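Long-range contact in mutual gliding motility protein C (MglC) (Myxococcus xanthus DK 1622, PDB 7CT3), which probably helps control cell polarity for gliding motility as a Roadblock/LC7-domain protein that interacts with its paralog MglB: residues V82-L94 / V108-L120. Residues are numbered along the deposited sequence; the frame is centred on the assembly and turned at random.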
ATOM      1  N   VAL A  82      -4.415  -3.725  -3.600  1.00 22.77           N
ATOM      2  CA  VAL A  82      -3.894  -4.564  -2.489  1.00 24.38           C
ATOM      3  C   VAL A  82      -3.349  -5.828  -3.135  1.00 22.97           C
ATOM      4  O   VAL A  82      -4.043  -6.433  -3.950  1.00 23.79           O
ATOM      5  CB  VAL A  82      -4.988  -4.923  -1.467  1.00 28.99           C
ATOM      6  CG1 VAL A  82      -4.381  -5.555  -0.227  1.00 33.72           C
ATOM      7  CG2 VAL A  82      -5.852  -3.731  -1.107  1.00 31.94           C
HETATM    8  N   MSE A  83      -2.131  -6.213  -2.746  1.00 22.60           N
HETATM    9  CA  MSE A  83      -1.477  -7.377  -3.314  1.00 23.27           C
HETATM   10  C   MSE A  83      -0.901  -8.242  -2.199  1.00 21.98           C
HETATM   11  O   MSE A  83      -0.376  -7.715  -1.220  1.00 22.75           O
HETATM   12  CB  MSE A  83      -0.360  -6.940  -4.262  1.00 25.18           C
HETATM   13  CG  MSE A  83      -0.848  -6.203  -5.475  1.00 28.17           C
HETATM   14 SE   MSE A  83       0.670  -5.490  -6.450  1.00 31.18          SE
HETATM   15  CE  MSE A  83       1.027  -3.788  -5.547  1.00 33.19           C
ATOM     16  N   ARG A  84      -1.002  -9.566  -2.386  1.00 22.92           N
ATOM     17  CA  ARG A  84      -0.414 -10.549  -1.489  1.00 23.19           C
ATOM     18  C   ARG A  84       0.255 -11.656  -2.310  1.00 23.52           C
ATOM     19  O   ARG A  84      -0.157 -11.883  -3.465  1.00 23.36           O
ATOM     20  CB  ARG A  84      -1.471 -11.164  -0.566  1.00 24.43           C
ATOM     21  CG  ARG A  84      -1.998 -10.208   0.493  1.00 25.63           C
ATOM     22  CD  ARG A  84      -2.883 -10.879   1.524  1.00 28.27           C
ATOM     23  NE  ARG A  84      -3.015  -9.971   2.651  1.00 30.62           N
ATOM     24  CZ  ARG A  84      -2.302 -10.015   3.773  1.00 29.34           C
ATOM     25  NH1 ARG A  84      -1.421 -10.977   3.992  1.00 30.59           N
ATOM     26  NH2 ARG A  84      -2.503  -9.098   4.697  1.00 31.56           N
ATOM     27  N   LEU A  85       1.243 -12.327  -1.717  1.00 24.53           N
ATOM     28  CA  LEU A  85       2.010 -13.426  -2.352  1.00 26.20           C
ATOM     29  C   LEU A  85       1.163 -14.702  -2.353  1.00 26.95           C
ATOM     30  O   LEU A  85       0.577 -15.024  -1.312  1.00 29.54           O
ATOM     31  CB  LEU A  85       3.313 -13.633  -1.575  1.00 27.30           C
ATOM     32  CG  LEU A  85       4.348 -14.516  -2.265  1.00 30.42           C
ATOM     33  CD1 LEU A  85       4.854 -13.854  -3.538  1.00 31.93           C
ATOM     34  CD2 LEU A  85       5.501 -14.825  -1.323  1.00 32.18           C
ATOM     35  N   VAL A  86       1.109 -15.414  -3.478  1.00 29.57           N
ATOM     36  CA  VAL A  86       0.418 -16.736  -3.549  1.00 32.20           C
ATOM     37  C   VAL A  86       1.440 -17.851  -3.821  1.00 33.90           C
ATOM     38  O   VAL A  86       1.170 -18.985  -3.405  1.00 38.26           O
ATOM     39  CB  VAL A  86      -0.753 -16.732  -4.550  1.00 38.37           C
ATOM     40  CG1 VAL A  86      -1.960 -15.997  -3.986  1.00 45.51           C
ATOM     41  CG2 VAL A  86      -0.369 -16.151  -5.889  1.00 39.82           C
ATOM     42  N   SER A  87       2.573 -17.558  -4.466  1.00 33.99           N
ATOM     43  CA  SER A  87       3.687 -18.525  -4.663  1.00 37.97           C
ATOM     44  C   SER A  87       4.955 -17.770  -5.050  1.00 36.93           C
ATOM     45  O   SER A  87       4.908 -16.568  -5.290  1.00 36.00           O
ATOM     46  CB  SER A  87       3.313 -19.580  -5.687  1.00 39.72           C
ATOM     47  OG  SER A  87       3.537 -19.121  -7.011  1.00 40.66           O
ATOM     48  N   PRO A  88       6.131 -18.431  -5.128  1.00 41.66           N
ATOM     49  CA  PRO A  88       7.348 -17.749  -5.573  1.00 42.17           C
ATOM     50  C   PRO A  88       7.204 -17.095  -6.959  1.00 39.96           C
ATOM     51  O   PRO A  88       7.979 -16.205  -7.250  1.00 43.51           O
ATOM     52  CB  PRO A  88       8.405 -18.868  -5.592  1.00 44.23           C
ATOM     53  CG  PRO A  88       7.877 -19.895  -4.607  1.00 44.87           C
ATOM     54  CD  PRO A  88       6.372 -19.837  -4.765  1.00 42.38           C
ATOM     55  N   ASP A  89       6.220 -17.524  -7.761  1.00 38.31           N
ATOM     56  CA  ASP A  89       6.031 -17.084  -9.170  1.00 39.50           C
ATOM     57  C   ASP A  89       4.801 -16.179  -9.334  1.00 34.82           C
ATOM     58  O   ASP A  89       4.719 -15.525 -10.390  1.00 31.95           O
ATOM     59  CB  ASP A  89       5.887 -18.288 -10.106  1.00 44.54           C
ATOM     60  CG  ASP A  89       7.096 -19.207 -10.131  1.00 49.65           C
ATOM     61  OD1 ASP A  89       8.234 -18.698 -10.028  1.00 51.84           O
ATOM     62  OD2 ASP A  89       6.891 -20.428 -10.251  1.00 58.98           O
ATOM     63  N   TYR A  90       3.877 -16.132  -8.364  1.00 33.87           N
ATOM     64  CA  TYR A  90       2.541 -15.501  -8.543  1.00 30.44           C
ATOM     65  C   TYR A  90       2.149 -14.636  -7.342  1.00 28.09           C
ATOM     66  O   TYR A  90       2.453 -14.986  -6.176  1.00 28.32           O
ATOM     67  CB  TYR A  90       1.473 -16.569  -8.779  1.00 33.11           C
ATOM     68  CG  TYR A  90       1.735 -17.448  -9.974  1.00 37.61           C
ATOM     69  CD1 TYR A  90       1.769 -16.918 -11.254  1.00 40.02           C
ATOM     70  CD2 TYR A  90       1.965 -18.805  -9.827  1.00 43.47           C
ATOM     71  CE1 TYR A  90       2.028 -17.716 -12.356  1.00 43.91           C
ATOM     72  CE2 TYR A  90       2.219 -19.618 -10.920  1.00 46.23           C
ATOM     73  CZ  TYR A  90       2.248 -19.071 -12.192  1.00 48.20           C
ATOM     74  OH  TYR A  90       2.497 -19.861 -13.276  1.00 54.57           O
ATOM     75  N   PHE A  91       1.445 -13.540  -7.624  1.00 25.97           N
ATOM     76  CA  PHE A  91       0.798 -12.691  -6.593  1.00 25.41           C
ATOM     77  C   PHE A  91      -0.667 -12.461  -6.963  1.00 25.75           C
ATOM     78  O   PHE A  91      -1.066 -12.605  -8.132  1.00 28.15           O
ATOM     79  CB  PHE A  91       1.549 -11.378  -6.377  1.00 26.30           C
ATOM     80  CG  PHE A  91       1.665 -10.461  -7.566  1.00 27.62           C
ATOM     81  CD1 PHE A  91       2.678 -10.639  -8.498  1.00 28.24           C
ATOM     82  CD2 PHE A  91       0.794  -9.391  -7.727  1.00 26.81           C
ATOM     83  CE1 PHE A  91       2.804  -9.781  -9.577  1.00 29.16           C
ATOM     84  CE2 PHE A  91       0.931  -8.526  -8.804  1.00 29.88           C
ATOM     85  CZ  PHE A  91       1.935  -8.724  -9.726  1.00 30.32           C
ATOM     86  N   LEU A  92      -1.437 -12.122  -5.937  1.00 25.25           N
ATOM     87  CA  LEU A  92      -2.887 -11.845  -5.993  1.00 25.79           C
ATOM     88  C   LEU A  92      -3.058 -10.329  -5.915  1.00 25.76           C
ATOM     89  O   LEU A  92      -2.422  -9.729  -5.035  1.00 28.53           O
ATOM     90  CB  LEU A  92      -3.496 -12.567  -4.789  1.00 30.21           C
ATOM     91  CG  LEU A  92      -5.013 -12.565  -4.671  1.00 31.23           C
ATOM     92  CD1 LEU A  92      -5.664 -13.233  -5.869  1.00 30.39           C
ATOM     93  CD2 LEU A  92      -5.416 -13.256  -3.380  1.00 34.03           C
ATOM     94  N   VAL A  93      -3.833  -9.725  -6.815  1.00 25.46           N
ATOM     95  CA  VAL A  93      -4.042  -8.246  -6.833  1.00 26.93           C
ATOM     96  C   VAL A  93      -5.542  -7.950  -6.870  1.00 26.12           C
ATOM     97  O   VAL A  93      -6.242  -8.482  -7.747  1.00 28.99           O
ATOM     98  CB  VAL A  93      -3.285  -7.545  -7.981  1.00 30.30           C
ATOM     99  CG1 VAL A  93      -3.503  -8.209  -9.324  1.00 33.81           C
ATOM    100  CG2 VAL A  93      -3.622  -6.062  -8.057  1.00 29.64           C
ATOM    101  N   LEU A  94      -5.997  -7.130  -5.922  1.00 22.82           N
ATOM    102  CA  LEU A  94      -7.339  -6.511  -5.909  1.00 24.37           C
ATOM    103  C   LEU A  94      -7.190  -5.036  -6.281  1.00 23.66           C
ATOM    104  O   LEU A  94      -6.363  -4.343  -5.654  1.00 23.79           O
ATOM    105  CB  LEU A  94      -7.950  -6.676  -4.516  1.00 25.73           C
ATOM    106  CG  LEU A  94      -9.228  -5.881  -4.258  1.00 26.79           C
ATOM    107  CD1 LEU A  94     -10.344  -6.314  -5.198  1.00 28.01           C
ATOM    108  CD2 LEU A  94      -9.655  -6.035  -2.806  1.00 28.79           C
ATOM    109  N   VAL A 108     -10.630  -8.813   3.126  1.00 27.09           N
ATOM    110  CA  VAL A 108     -11.123  -9.919   2.252  1.00 26.91           C
ATOM    111  C   VAL A 108      -9.931 -10.557   1.519  1.00 25.36           C
ATOM    112  O   VAL A 108      -9.897 -11.795   1.424  1.00 27.43           O
ATOM    113  CB  VAL A 108     -12.220  -9.440   1.286  1.00 26.86           C
ATOM    114  CG1 VAL A 108     -12.552 -10.505   0.256  1.00 28.26           C
ATOM    115  CG2 VAL A 108     -13.474  -9.022   2.041  1.00 29.01           C
ATOM    116  N   LEU A 109      -8.968  -9.773   1.029  1.00 24.56           N
ATOM    117  CA  LEU A 109      -7.812 -10.368   0.310  1.00 25.38           C
ATOM    118  C   LEU A 109      -6.980 -11.213   1.282  1.00 25.23           C
ATOM    119  O   LEU A 109      -6.505 -12.286   0.864  1.00 25.13           O
ATOM    120  CB  LEU A 109      -6.961  -9.296  -0.375  1.00 26.29           C
ATOM    121  CG  LEU A 109      -6.174  -9.826  -1.571  1.00 27.35           C
ATOM    122  CD1 LEU A 109      -7.117 -10.193  -2.711  1.00 29.07           C
ATOM    123  CD2 LEU A 109      -5.127  -8.834  -2.040  1.00 27.35           C
ATOM    124  N   ARG A 110      -6.821 -10.769   2.532  1.00 26.96           N
ATOM    125  CA  ARG A 110      -6.061 -11.525   3.567  1.00 27.47           C
ATOM    126  C   ARG A 110      -6.745 -12.879   3.803  1.00 26.08           C
ATOM    127  O   ARG A 110      -6.033 -13.892   3.911  1.00 27.19           O
ATOM    128  CB  ARG A 110      -5.928 -10.718   4.864  1.00 28.12           C
ATOM    129  CG  ARG A 110      -5.074 -11.400   5.923  1.00 32.28           C
ATOM    130  CD  ARG A 110      -4.801 -10.539   7.147  1.00 37.99           C
ATOM    131  NE  ARG A 110      -6.019 -10.095   7.820  1.00 47.22           N
ATOM    132  CZ  ARG A 110      -6.742 -10.814   8.687  1.00 56.00           C
ATOM    133  NH1 ARG A 110      -6.399 -12.052   9.013  1.00 59.99           N
ATOM    134  NH2 ARG A 110      -7.827 -10.285   9.225  1.00 59.52           N
ATOM    135  N   VAL A 111      -8.077 -12.899   3.855  1.00 26.21           N
ATOM    136  CA  VAL A 111      -8.890 -14.131   4.071  1.00 29.99           C
ATOM    137  C   VAL A 111      -8.792 -15.051   2.844  1.00 29.29           C
ATOM    138  O   VAL A 111      -8.758 -16.278   3.032  1.00 33.94           O
ATOM    139  CB  VAL A 111     -10.353 -13.768   4.390  1.00 33.12           C
ATOM    140  CG1 VAL A 111     -11.278 -14.971   4.280  1.00 36.91           C
ATOM    141  CG2 VAL A 111     -10.471 -13.116   5.760  1.00 34.30           C
ATOM    142  N   THR A 112      -8.765 -14.490   1.633  1.00 29.12           N
ATOM    143  CA  THR A 112      -8.872 -15.255   0.362  1.00 30.78           C
ATOM    144  C   THR A 112      -7.503 -15.810  -0.066  1.00 30.46           C
ATOM    145  O   THR A 112      -7.485 -16.893  -0.676  1.00 31.70           O
ATOM    146  CB  THR A 112      -9.522 -14.396  -0.730  1.00 33.13           C
ATOM    147  OG1 THR A 112     -10.730 -13.853  -0.192  1.00 35.00           O
ATOM    148  CG2 THR A 112      -9.829 -15.180  -1.986  1.00 34.55           C
ATOM    149  N   ALA A 113      -6.401 -15.111   0.228  1.00 29.46           N
ATOM    150  CA  ALA A 113      -5.039 -15.462  -0.251  1.00 29.93           C
ATOM    151  C   ALA A 113      -4.705 -16.930   0.033  1.00 30.22           C
ATOM    152  O   ALA A 113      -4.222 -17.620  -0.860  1.00 30.25           O
ATOM    153  CB  ALA A 113      -4.007 -14.530   0.337  1.00 29.67           C
ATOM    154  N   PRO A 114      -4.903 -17.466   1.263  1.00 33.18           N
ATOM    155  CA  PRO A 114      -4.607 -18.877   1.530  1.00 32.99           C
ATOM    156  C   PRO A 114      -5.430 -19.861   0.677  1.00 32.22           C
ATOM    157  O   PRO A 114      -4.920 -20.916   0.334  1.00 34.00           O
ATOM    158  CB  PRO A 114      -4.918 -19.105   3.020  1.00 34.93           C
ATOM    159  CG  PRO A 114      -5.389 -17.774   3.576  1.00 34.11           C
ATOM    160  CD  PRO A 114      -5.350 -16.746   2.466  1.00 33.22           C
ATOM    161  N   LYS A 115      -6.669 -19.499   0.341  1.00 32.61           N
ATOM    162  CA  LYS A 115      -7.562 -20.327  -0.513  1.00 35.99           C
ATOM    163  C   LYS A 115      -6.981 -20.399  -1.930  1.00 35.35           C
ATOM    164  O   LYS A 115      -6.969 -21.500  -2.511  1.00 39.45           O
ATOM    165  CB  LYS A 115      -8.983 -19.759  -0.532  1.00 36.88           C
ATOM    166  CG  LYS A 115      -9.644 -19.645   0.831  1.00 38.32           C
ATOM    167  CD  LYS A 115     -11.120 -19.375   0.734  1.00 43.94           C
ATOM    168  CE  LYS A 115     -11.657 -18.610   1.922  1.00 45.73           C
ATOM    169  NZ  LYS A 115     -13.090 -18.294   1.743  1.00 49.93           N
ATOM    170  N   VAL A 116      -6.497 -19.271  -2.458  1.00 32.96           N
ATOM    171  CA  VAL A 116      -5.848 -19.209  -3.800  1.00 33.64           C
ATOM    172  C   VAL A 116      -4.551 -20.032  -3.749  1.00 35.94           C
ATOM    173  O   VAL A 116      -4.316 -20.818  -4.690  1.00 39.46           O
ATOM    174  CB  VAL A 116      -5.606 -17.753  -4.242  1.00 33.15           C
ATOM    175  CG1 VAL A 116      -4.772 -17.665  -5.512  1.00 35.09           C
ATOM    176  CG2 VAL A 116      -6.918 -17.001  -4.417  1.00 31.81           C
ATOM    177  N   ARG A 117      -3.758 -19.883  -2.683  1.00 37.40           N
ATOM    178  CA  ARG A 117      -2.468 -20.606  -2.498  1.00 38.92           C
ATOM    179  C   ARG A 117      -2.711 -22.118  -2.514  1.00 39.97           C
ATOM    180  O   ARG A 117      -1.856 -22.842  -3.054  1.00 41.91           O
ATOM    181  CB  ARG A 117      -1.780 -20.202  -1.192  1.00 41.63           C
ATOM    182  CG  ARG A 117      -1.052 -18.869  -1.277  1.00 45.57           C
ATOM    183  CD  ARG A 117       0.046 -18.725  -0.242  1.00 49.95           C
ATOM    184  NE  ARG A 117      -0.527 -18.434   1.060  1.00 53.69           N
ATOM    185  CZ  ARG A 117      -0.846 -17.221   1.512  1.00 51.94           C
ATOM    186  NH1 ARG A 117      -0.634 -16.141   0.778  1.00 49.83           N
ATOM    187  NH2 ARG A 117      -1.376 -17.094   2.715  1.00 56.01           N
ATOM    188  N   ALA A 118      -3.836 -22.566  -1.955  1.00 39.38           N
ATOM    189  CA  ALA A 118      -4.208 -23.995  -1.832  1.00 44.09           C
ATOM    190  C   ALA A 118      -4.521 -24.609  -3.206  1.00 47.22           C
ATOM    191  O   ALA A 118      -4.464 -25.846  -3.309  1.00 53.23           O
ATOM    192  CB  ALA A 118      -5.377 -24.136  -0.891  1.00 43.29           C
ATOM    193  N   GLU A 119      -4.837 -23.796  -4.222  1.00 47.75           N
ATOM    194  CA  GLU A 119      -5.267 -24.283  -5.565  1.00 50.01           C
ATOM    195  C   GLU A 119      -4.057 -24.568  -6.466  1.00 54.29           C
ATOM    196  O   GLU A 119      -4.279 -25.110  -7.563  1.00 62.75           O
ATOM    197  CB  GLU A 119      -6.180 -23.270  -6.258  1.00 49.82           C
ATOM    198  CG  GLU A 119      -7.491 -23.017  -5.540  1.00 51.57           C
ATOM    199  CD  GLU A 119      -8.456 -24.189  -5.473  1.00 56.14           C
ATOM    200  OE1 GLU A 119      -8.176 -25.236  -6.099  1.00 54.33           O
ATOM    201  OE2 GLU A 119      -9.495 -24.047  -4.787  1.00 60.56           O
ATOM    202  N   LEU A 120      -2.837 -24.228  -6.037  1.00 59.65           N
ATOM    203  CA  LEU A 120      -1.606 -24.383  -6.864  1.00 64.58           C
ATOM    204  C   LEU A 120      -1.298 -25.874  -7.059  1.00 72.75           C
ATOM    205  O   LEU A 120      -1.578 -26.714  -6.199  1.00 73.57           O
ATOM    206  CB  LEU A 120      -0.433 -23.670  -6.182  1.00 64.30           C
ATOM    207  CG  LEU A 120      -0.634 -22.183  -5.898  1.00 63.38           C
ATOM    208  CD1 LEU A 120       0.458 -21.669  -4.974  1.00 59.71           C
ATOM    209  CD2 LEU A 120      -0.679 -21.374  -7.184  1.00 63.59           C
TER
HETATM  210  O   HOH W   1      -0.856 -13.691   2.738  1.00 45.55           O
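L109 and L92 meet at the apolar centre, their side chains running alongside each other from opposing sides, with L109 CD1 3.6 Å from L92 CD2. L109 CG, anti to the backbone N (chi1 -155°), is directed toward the hairpin, and the two methyls divide between its strands: CD1 also touches L94 CB, whereas CD2 reaches V82 CG1 at 3.8 Å. L92 CD2 also packs over the helix backbone, 3.8 Å from A113 CA, and V86 CG1 extends the apolar row to V116 CG1 at 3.6 Å. In the Roadblock/LC7 fold the C-terminal helix packs on the antiparallel sheet, the N-to-C direction of its 108-117 part at 146° to that of strand 90-94; helix 4-13 covers the same face, with L7 on L92 and V10 on L94. At the hairpin end V86 and S87 both face Y90 in a classic beta bulge, and L120, though poorly ordered, brings CD1 to S87 CB. Outward, the R84 side chain runs beside that of R110, and R110 CG lies 3.6 Å above the plane of the R84 guanidinium, offset toward its rim. With an alanine in place of R84, the R110 methylenes would probably lose the flat group they lie against, and water 1 the NH1 donor 3.0 Å from its O. That water also accepts from R117 NH1, which donates in its guanidinium plane to L85 O (2.7 Å), nearly in line with the carbonyl (C=O...N 170°).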